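Local coordinates for protein toll (Drosophila melanogaster, PDB 4LXR) that binds the cleaved, active form of the cytokine Spätzle through its extracellular leucine-rich repeats, switching on signalling for dorsal-ventral patterning and antifungal defence, at residues A[689-700]-A[716-727]. Residues are numbered along the deposited sequence; the frame is centred on the assembly and turned at random.
Sequences LTHLDISWNHLQ and WRSVKLSGNPWM. With NAG (2-acetamido-2-deoxy-beta-D-glucopyranose), chain G.
N724 reaches from the turn after strand 718-720 into the matching turn after strand 691-693 and uses both ends of its amide to bond the backbone of 694-699. From CB outward, each atom has a neighbour: CB lies against L699 O at 3.5 Å and over one face of the W726 ring, toward its rim; CG, set anti to the carbonyl carbon (chi1 -74°), brings the amide up to the 694-699 backbone. OD1 accepts from L699 N at 3.1 Å and, weakly, from N697 N. ND2 donates to I694 O at 2.9 Å, nearly in the amide plane, and to L721 O of its own turn. W726 NE1 reaches that same L721 O from the opposite face of the carbonyl plane. With a leucine here, I694 O and L699 N would probably lose these side-chain mates, and the turns this side-chain link. The W696 indole lies flat over G723, whose CA sits 3.5 Å from the centroid of the six-membered ring, a CH-pi contact so close that a CB on G723 would clash with the ring as it stands. Farther back, the strands run parallel, S718 N to T690 O and L692 N to S718 O (2.7 Å) being successive rungs. Beside them, one water joins H691 NE2, D693 OD2 and K720 NZ. V719, like L692, points to the opposite face; just past the strand, L721 CD2 packs on I694 CD1 at 3.8 Å. Such stacked parallel strands, each followed by an asparagine buried in the turn, are the asparagine ladder of a leucine-rich-repeat solenoid; N697 continues it by bonding L672 O and L677 N of the preceding coil.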
ATOM      1  N   LEU A 689      44.962 -32.381 -26.880  1.00 39.92           N
ATOM      2  CA  LEU A 689      45.322 -32.497 -25.462  1.00 43.97           C
ATOM      3  C   LEU A 689      46.163 -31.330 -24.960  1.00 42.70           C
ATOM      4  O   LEU A 689      47.148 -30.956 -25.596  1.00 43.59           O
ATOM      5  CB  LEU A 689      46.084 -33.810 -25.214  1.00 45.60           C
ATOM      6  CG  LEU A 689      46.020 -34.394 -23.798  1.00 44.61           C
ATOM      7  CD1 LEU A 689      44.581 -34.792 -23.440  1.00 44.23           C
ATOM      8  CD2 LEU A 689      46.952 -35.581 -23.662  1.00 41.54           C
ATOM      9  N   THR A 690      45.781 -30.764 -23.813  1.00 37.54           N
ATOM     10  CA  THR A 690      46.554 -29.687 -23.190  1.00 32.81           C
ATOM     11  C   THR A 690      46.879 -30.007 -21.736  1.00 37.67           C
ATOM     12  O   THR A 690      47.589 -29.259 -21.066  1.00 35.69           O
ATOM     13  CB  THR A 690      45.807 -28.334 -23.218  1.00 42.16           C
ATOM     14  OG1 THR A 690      44.667 -28.411 -22.359  1.00 43.26           O
ATOM     15  CG2 THR A 690      45.350 -27.974 -24.639  1.00 35.01           C
ATOM     16  N   HIS A 691      46.359 -31.122 -21.246  1.00 37.14           N
ATOM     17  CA  HIS A 691      46.625 -31.539 -19.874  1.00 36.12           C
ATOM     18  C   HIS A 691      46.642 -33.070 -19.788  1.00 34.51           C
ATOM     19  O   HIS A 691      45.721 -33.757 -20.277  1.00 34.83           O
ATOM     20  CB  HIS A 691      45.577 -30.927 -18.929  1.00 39.71           C
ATOM     21  CG  HIS A 691      45.732 -31.332 -17.495  1.00 41.70           C
ATOM     22  ND1 HIS A 691      46.659 -30.756 -16.654  1.00 51.15           N
ATOM     23  CD2 HIS A 691      45.073 -32.252 -16.752  1.00 45.43           C
ATOM     24  CE1 HIS A 691      46.566 -31.304 -15.457  1.00 51.90           C
ATOM     25  NE2 HIS A 691      45.610 -32.215 -15.489  1.00 47.41           N
ATOM     26  N   LEU A 692      47.698 -33.606 -19.189  1.00 30.37           N
ATOM     27  CA  LEU A 692      47.851 -35.044 -19.046  1.00 38.02           C
ATOM     28  C   LEU A 692      48.275 -35.346 -17.621  1.00 40.63           C
ATOM     29  O   LEU A 692      49.414 -35.079 -17.230  1.00 35.44           O
ATOM     30  CB  LEU A 692      48.899 -35.576 -20.030  1.00 31.17           C
ATOM     31  CG  LEU A 692      49.193 -37.074 -20.091  1.00 35.12           C
ATOM     32  CD1 LEU A 692      47.980 -37.863 -20.597  1.00 38.52           C
ATOM     33  CD2 LEU A 692      50.433 -37.364 -20.982  1.00 32.92           C
ATOM     34  N   ASP A 693      47.361 -35.902 -16.842  1.00 30.79           N
ATOM     35  CA  ASP A 693      47.686 -36.270 -15.477  1.00 34.72           C
ATOM     36  C   ASP A 693      47.816 -37.774 -15.450  1.00 35.77           C
ATOM     37  O   ASP A 693      46.810 -38.480 -15.435  1.00 32.57           O
ATOM     38  CB  ASP A 693      46.603 -35.788 -14.495  1.00 30.79           C
ATOM     39  CG  ASP A 693      46.899 -36.165 -13.038  1.00 32.68           C
ATOM     40  OD1 ASP A 693      47.825 -36.960 -12.753  1.00 32.26           O
ATOM     41  OD2 ASP A 693      46.183 -35.664 -12.155  1.00 37.51           O
ATOM     42  N   ILE A 694      49.062 -38.256 -15.456  1.00 31.28           N
ATOM     43  CA  ILE A 694      49.331 -39.682 -15.367  1.00 32.38           C
ATOM     44  C   ILE A 694      50.083 -40.007 -14.092  1.00 33.65           C
ATOM     45  O   ILE A 694      50.874 -40.953 -14.050  1.00 37.75           O
ATOM     46  CB  ILE A 694      50.126 -40.216 -16.588  1.00 32.87           C
ATOM     47  CG1 ILE A 694      51.375 -39.363 -16.844  1.00 31.84           C
ATOM     48  CG2 ILE A 694      49.207 -40.319 -17.806  1.00 33.65           C
ATOM     49  CD1 ILE A 694      52.045 -39.600 -18.180  1.00 32.43           C
ATOM     50  N   SER A 695      49.836 -39.223 -13.052  1.00 32.96           N
ATOM     51  CA  SER A 695      50.400 -39.510 -11.738  1.00 31.86           C
ATOM     52  C   SER A 695      49.782 -40.768 -11.113  1.00 36.71           C
ATOM     53  O   SER A 695      48.679 -41.189 -11.480  1.00 34.17           O
ATOM     54  CB  SER A 695      50.227 -38.306 -10.798  1.00 33.98           C
ATOM     55  OG  SER A 695      48.862 -37.952 -10.638  1.00 37.64           O
ATOM     56  N   TRP A 696      50.508 -41.363 -10.172  1.00 37.42           N
ATOM     57  CA  TRP A 696      50.058 -42.565  -9.468  1.00 38.24           C
ATOM     58  C   TRP A 696      49.607 -43.670 -10.408  1.00 44.49           C
ATOM     59  O   TRP A 696      48.537 -44.252 -10.240  1.00 45.87           O
ATOM     60  CB  TRP A 696      49.004 -42.223  -8.407  1.00 36.14           C
ATOM     61  CG  TRP A 696      49.575 -41.250  -7.439  1.00 40.13           C
ATOM     62  CD1 TRP A 696      49.409 -39.889  -7.438  1.00 38.24           C
ATOM     63  CD2 TRP A 696      50.485 -41.545  -6.371  1.00 35.97           C
ATOM     64  NE1 TRP A 696      50.149 -39.325  -6.418  1.00 38.96           N
ATOM     65  CE2 TRP A 696      50.813 -40.322  -5.748  1.00 37.58           C
ATOM     66  CE3 TRP A 696      51.047 -42.726  -5.877  1.00 47.67           C
ATOM     67  CZ2 TRP A 696      51.676 -40.250  -4.654  1.00 37.14           C
ATOM     68  CZ3 TRP A 696      51.899 -42.653  -4.789  1.00 45.46           C
ATOM     69  CH2 TRP A 696      52.210 -41.425  -4.194  1.00 37.68           C
ATOM     70  N   ASN A 697      50.439 -43.941 -11.408  1.00 43.51           N
ATOM     71  CA  ASN A 697      50.239 -45.080 -12.287  1.00 45.95           C
ATOM     72  C   ASN A 697      51.380 -46.072 -12.092  1.00 43.17           C
ATOM     73  O   ASN A 697      51.985 -46.088 -11.021  1.00 45.50           O
ATOM     74  CB  ASN A 697      50.065 -44.619 -13.732  1.00 37.52           C
ATOM     75  CG  ASN A 697      48.614 -44.240 -14.048  1.00 42.86           C
ATOM     76  OD1 ASN A 697      47.869 -45.047 -14.583  1.00 38.83           O
ATOM     77  ND2 ASN A 697      48.213 -43.018 -13.700  1.00 36.15           N
ATOM     78  N   HIS A 698      51.677 -46.900 -13.093  1.00 40.50           N
ATOM     79  CA  HIS A 698      52.765 -47.883 -12.966  1.00 42.01           C
ATOM     80  C   HIS A 698      53.905 -47.609 -13.949  1.00 41.64           C
ATOM     81  O   HIS A 698      54.527 -48.544 -14.454  1.00 44.54           O
ATOM     82  CB  HIS A 698      52.260 -49.317 -13.210  1.00 44.40           C
ATOM     83  CG  HIS A 698      51.286 -49.812 -12.184  1.00 55.83           C
ATOM     84  ND1 HIS A 698      50.841 -49.038 -11.134  1.00 54.58           N
ATOM     85  CD2 HIS A 698      50.670 -51.012 -12.051  1.00 56.19           C
ATOM     86  CE1 HIS A 698      49.993 -49.736 -10.400  1.00 56.99           C
ATOM     87  NE2 HIS A 698      49.874 -50.937 -10.934  1.00 60.25           N
ATOM     88  N   LEU A 699      54.163 -46.339 -14.230  1.00 41.71           N
ATOM     89  CA  LEU A 699      55.085 -45.970 -15.300  1.00 43.93           C
ATOM     90  C   LEU A 699      56.527 -46.001 -14.834  1.00 43.36           C
ATOM     91  O   LEU A 699      56.848 -45.560 -13.729  1.00 45.00           O
ATOM     92  CB  LEU A 699      54.754 -44.578 -15.839  1.00 41.73           C
ATOM     93  CG  LEU A 699      53.346 -44.334 -16.384  1.00 39.11           C
ATOM     94  CD1 LEU A 699      53.186 -42.842 -16.659  1.00 39.05           C
ATOM     95  CD2 LEU A 699      53.117 -45.136 -17.652  1.00 38.64           C
ATOM     96  N   GLN A 700      57.401 -46.510 -15.689  1.00 44.68           N
ATOM     97  CA  GLN A 700      58.816 -46.585 -15.354  1.00 47.07           C
ATOM     98  C   GLN A 700      59.636 -45.633 -16.203  1.00 46.55           C
ATOM     99  O   GLN A 700      60.753 -45.261 -15.839  1.00 47.31           O
ATOM    100  CB  GLN A 700      59.319 -48.017 -15.515  1.00 44.29           C
ATOM    101  CG  GLN A 700      58.637 -48.999 -14.579  1.00 51.92           C
ATOM    102  CD  GLN A 700      59.456 -50.254 -14.348  1.00 58.28           C
ATOM    103  OE1 GLN A 700      60.676 -50.247 -14.502  1.00 61.84           O
ATOM    104  NE2 GLN A 700      58.788 -51.336 -13.970  1.00 54.20           N
ATOM    105  N   TRP A 716      51.066 -25.153 -25.545  1.00 73.70           N
ATOM    106  CA  TRP A 716      51.120 -25.606 -24.157  1.00 73.45           C
ATOM    107  C   TRP A 716      50.496 -26.987 -23.995  1.00 70.65           C
ATOM    108  O   TRP A 716      49.500 -27.318 -24.645  1.00 75.35           O
ATOM    109  CB  TRP A 716      50.424 -24.600 -23.229  1.00 77.68           C
ATOM    110  CG  TRP A 716      50.297 -25.047 -21.784  1.00 78.77           C
ATOM    111  CD1 TRP A 716      49.486 -26.032 -21.299  1.00 79.03           C
ATOM    112  CD2 TRP A 716      50.975 -24.491 -20.643  1.00 80.19           C
ATOM    113  NE1 TRP A 716      49.634 -26.140 -19.940  1.00 83.21           N
ATOM    114  CE2 TRP A 716      50.539 -25.206 -19.510  1.00 77.36           C
ATOM    115  CE3 TRP A 716      51.913 -23.467 -20.472  1.00 81.96           C
ATOM    116  CZ2 TRP A 716      50.999 -24.926 -18.223  1.00 71.92           C
ATOM    117  CZ3 TRP A 716      52.371 -23.191 -19.192  1.00 79.26           C
ATOM    118  CH2 TRP A 716      51.914 -23.919 -18.086  1.00 74.60           C
ATOM    119  N   ARG A 717      51.123 -27.797 -23.149  1.00 56.90           N
ATOM    120  CA  ARG A 717      50.566 -29.047 -22.654  1.00 50.47           C
ATOM    121  C   ARG A 717      51.116 -29.216 -21.238  1.00 55.16           C
ATOM    122  O   ARG A 717      52.314 -29.074 -21.011  1.00 51.48           O
ATOM    123  CB  ARG A 717      50.969 -30.234 -23.518  1.00 46.71           C
ATOM    124  CG  ARG A 717      51.108 -29.930 -24.995  1.00 54.05           C
ATOM    125  CD  ARG A 717      50.291 -30.866 -25.869  1.00 58.13           C
ATOM    126  NE  ARG A 717      50.562 -30.638 -27.287  1.00 62.71           N
ATOM    127  CZ  ARG A 717      49.933 -31.257 -28.279  1.00 72.19           C
ATOM    128  NH1 ARG A 717      48.979 -32.132 -28.009  1.00 76.29           N
ATOM    129  NH2 ARG A 717      50.246 -30.994 -29.540  1.00 79.77           N
ATOM    130  N   SER A 718      50.222 -29.499 -20.295  1.00 65.67           N
ATOM    131  CA  SER A 718      50.522 -29.551 -18.866  1.00 54.73           C
ATOM    132  C   SER A 718      50.544 -31.016 -18.398  1.00 58.12           C
ATOM    133  O   SER A 718      49.770 -31.836 -18.903  1.00 61.38           O
ATOM    134  CB  SER A 718      49.431 -28.789 -18.117  1.00 42.73           C
ATOM    135  OG  SER A 718      49.652 -28.800 -16.728  1.00 48.82           O
ATOM    136  N   VAL A 719      51.422 -31.350 -17.447  1.00 43.24           N
ATOM    137  CA  VAL A 719      51.630 -32.748 -17.051  1.00 30.43           C
ATOM    138  C   VAL A 719      51.787 -32.994 -15.543  1.00 29.34           C
ATOM    139  O   VAL A 719      52.437 -32.225 -14.835  1.00 27.94           O
ATOM    140  CB  VAL A 719      52.917 -33.335 -17.687  1.00 45.51           C
ATOM    141  CG1 VAL A 719      52.733 -34.813 -17.958  1.00 40.58           C
ATOM    142  CG2 VAL A 719      53.290 -32.598 -18.953  1.00 56.74           C
ATOM    143  N   LYS A 720      51.258 -34.113 -15.064  1.00 27.75           N
ATOM    144  CA  LYS A 720      51.595 -34.574 -13.719  1.00 34.63           C
ATOM    145  C   LYS A 720      52.240 -35.956 -13.777  1.00 32.00           C
ATOM    146  O   LYS A 720      51.740 -36.858 -14.455  1.00 32.44           O
ATOM    147  CB  LYS A 720      50.374 -34.554 -12.798  1.00 36.83           C
ATOM    148  CG  LYS A 720      49.817 -33.142 -12.566  1.00 33.51           C
ATOM    149  CD  LYS A 720      48.742 -33.129 -11.496  1.00 47.68           C
ATOM    150  CE  LYS A 720      47.957 -31.815 -11.532  1.00 60.01           C
ATOM    151  NZ  LYS A 720      46.689 -31.865 -10.739  1.00 67.57           N
ATOM    152  N   LEU A 721      53.359 -36.118 -13.075  1.00 28.37           N
ATOM    153  CA  LEU A 721      54.193 -37.300 -13.260  1.00 32.86           C
ATOM    154  C   LEU A 721      54.608 -38.042 -11.988  1.00 31.07           C
ATOM    155  O   LEU A 721      55.271 -39.087 -12.079  1.00 33.08           O
ATOM    156  CB  LEU A 721      55.446 -36.929 -14.056  1.00 29.37           C
ATOM    157  CG  LEU A 721      55.239 -36.389 -15.464  1.00 29.09           C
ATOM    158  CD1 LEU A 721      56.553 -35.808 -15.998  1.00 29.09           C
ATOM    159  CD2 LEU A 721      54.714 -37.507 -16.363  1.00 29.80           C
ATOM    160  N   SER A 722      54.226 -37.528 -10.819  1.00 29.61           N
ATOM    161  CA  SER A 722      54.662 -38.124  -9.553  1.00 33.14           C
ATOM    162  C   SER A 722      53.866 -39.380  -9.232  1.00 37.00           C
ATOM    163  O   SER A 722      52.856 -39.664  -9.870  1.00 31.89           O
ATOM    164  CB  SER A 722      54.573 -37.123  -8.394  1.00 35.79           C
ATOM    165  OG  SER A 722      53.225 -36.797  -8.081  1.00 33.12           O
ATOM    166  N   GLY A 723      54.328 -40.132  -8.239  1.00 32.85           N
ATOM    167  CA  GLY A 723      53.678 -41.369  -7.860  1.00 34.38           C
ATOM    168  C   GLY A 723      53.933 -42.513  -8.827  1.00 41.26           C
ATOM    169  O   GLY A 723      53.263 -43.537  -8.767  1.00 43.15           O
ATOM    170  N   ASN A 724      54.899 -42.349  -9.722  1.00 38.93           N
ATOM    171  CA  ASN A 724      55.257 -43.422 -10.644  1.00 41.54           C
ATOM    172  C   ASN A 724      56.618 -44.035 -10.310  1.00 43.14           C
ATOM    173  O   ASN A 724      57.528 -43.331  -9.878  1.00 40.12           O
ATOM    174  CB  ASN A 724      55.243 -42.920 -12.090  1.00 35.09           C
ATOM    175  CG  ASN A 724      53.835 -42.721 -12.624  1.00 34.70           C
ATOM    176  OD1 ASN A 724      53.186 -43.674 -13.044  1.00 35.89           O
ATOM    177  ND2 ASN A 724      53.362 -41.478 -12.613  1.00 34.95           N
ATOM    178  N   PRO A 725      56.762 -45.353 -10.512  1.00 38.98           N
ATOM    179  CA  PRO A 725      58.048 -46.025 -10.247  1.00 40.48           C
ATOM    180  C   PRO A 725      59.063 -45.786 -11.360  1.00 42.62           C
ATOM    181  O   PRO A 725      59.378 -46.715 -12.115  1.00 42.28           O
ATOM    182  CB  PRO A 725      57.668 -47.510 -10.201  1.00 42.74           C
ATOM    183  CG  PRO A 725      56.451 -47.616 -11.061  1.00 42.34           C
ATOM    184  CD  PRO A 725      55.702 -46.300 -10.901  1.00 40.08           C
ATOM    185  N   TRP A 726      59.561 -44.555 -11.462  1.00 38.69           N
ATOM    186  CA  TRP A 726      60.487 -44.187 -12.527  1.00 43.22           C
ATOM    187  C   TRP A 726      61.807 -44.973 -12.464  1.00 45.55           C
ATOM    188  O   TRP A 726      62.405 -45.125 -11.398  1.00 42.09           O
ATOM    189  CB  TRP A 726      60.742 -42.675 -12.524  1.00 39.54           C
ATOM    190  CG  TRP A 726      59.483 -41.877 -12.715  1.00 35.81           C
ATOM    191  CD1 TRP A 726      58.873 -41.076 -11.798  1.00 36.10           C
ATOM    192  CD2 TRP A 726      58.671 -41.826 -13.897  1.00 35.27           C
ATOM    193  NE1 TRP A 726      57.737 -40.518 -12.337  1.00 35.93           N
ATOM    194  CE2 TRP A 726      57.590 -40.964 -13.624  1.00 34.42           C
ATOM    195  CE3 TRP A 726      58.757 -42.423 -15.161  1.00 39.74           C
ATOM    196  CZ2 TRP A 726      56.600 -40.680 -14.568  1.00 32.71           C
ATOM    197  CZ3 TRP A 726      57.770 -42.148 -16.095  1.00 39.44           C
ATOM    198  CH2 TRP A 726      56.704 -41.279 -15.791  1.00 38.75           C
ATOM    199  N   MET A 727      62.227 -45.482 -13.619  1.00 41.66           N
ATOM    200  CA  MET A 727      63.495 -46.199 -13.755  1.00 45.01           C
ATOM    201  C   MET A 727      64.566 -45.207 -14.177  1.00 43.18           C
ATOM    202  O   MET A 727      64.653 -44.827 -15.342  1.00 88.90           O
ATOM    203  CB  MET A 727      63.363 -47.329 -14.788  1.00 45.76           C
ATOM    204  CG  MET A 727      64.658 -48.054 -15.124  1.00 81.48           C
ATOM    205  SD  MET A 727      65.320 -49.008 -13.741  1.00 82.27           S
ATOM    206  CE  MET A 727      63.835 -49.802 -13.116  1.00 85.57           C
TER
HETATM  207  C1  NAG G   1      46.357 -52.616 -10.667  1.00 43.69           C
HETATM  208  C2  NAG G   1      45.936 -54.073 -10.476  1.00 52.22           C
HETATM  209  C3  NAG G   1      45.675 -54.354  -8.996  1.00 64.28           C
HETATM  210  C4  NAG G   1      46.856 -53.918  -8.137  1.00 69.41           C
HETATM  211  C5  NAG G   1      47.246 -52.476  -8.459  1.00 67.74           C
HETATM  212  C6  NAG G   1      48.517 -52.033  -7.770  1.00 73.88           C
HETATM  213  C7  NAG G   1      44.773 -54.789 -12.528  1.00 60.41           C
HETATM  214  C8  NAG G   1      43.433 -55.025 -13.167  1.00 54.90           C
HETATM  215  N2  NAG G   1      44.746 -54.367 -11.260  1.00 57.07           N
HETATM  216  O3  NAG G   1      45.412 -55.739  -8.794  1.00 64.97           O
HETATM  217  O4  NAG G   1      46.471 -54.010  -6.769  1.00 73.02           O
HETATM  218  O5  NAG G   1      47.483 -52.338  -9.866  1.00 60.61           O
HETATM  219  O6  NAG G   1      48.282 -50.917  -6.922  1.00 81.73           O
HETATM  220  O7  NAG G   1      45.825 -54.972 -13.134  1.00 64.04           O
HETATM  221  O   HOH W   1      44.878 -33.189 -12.923  1.00 38.19           O
HETATM  222  O   HOH W   2      51.163 -45.582  -8.457  1.00 50.04           O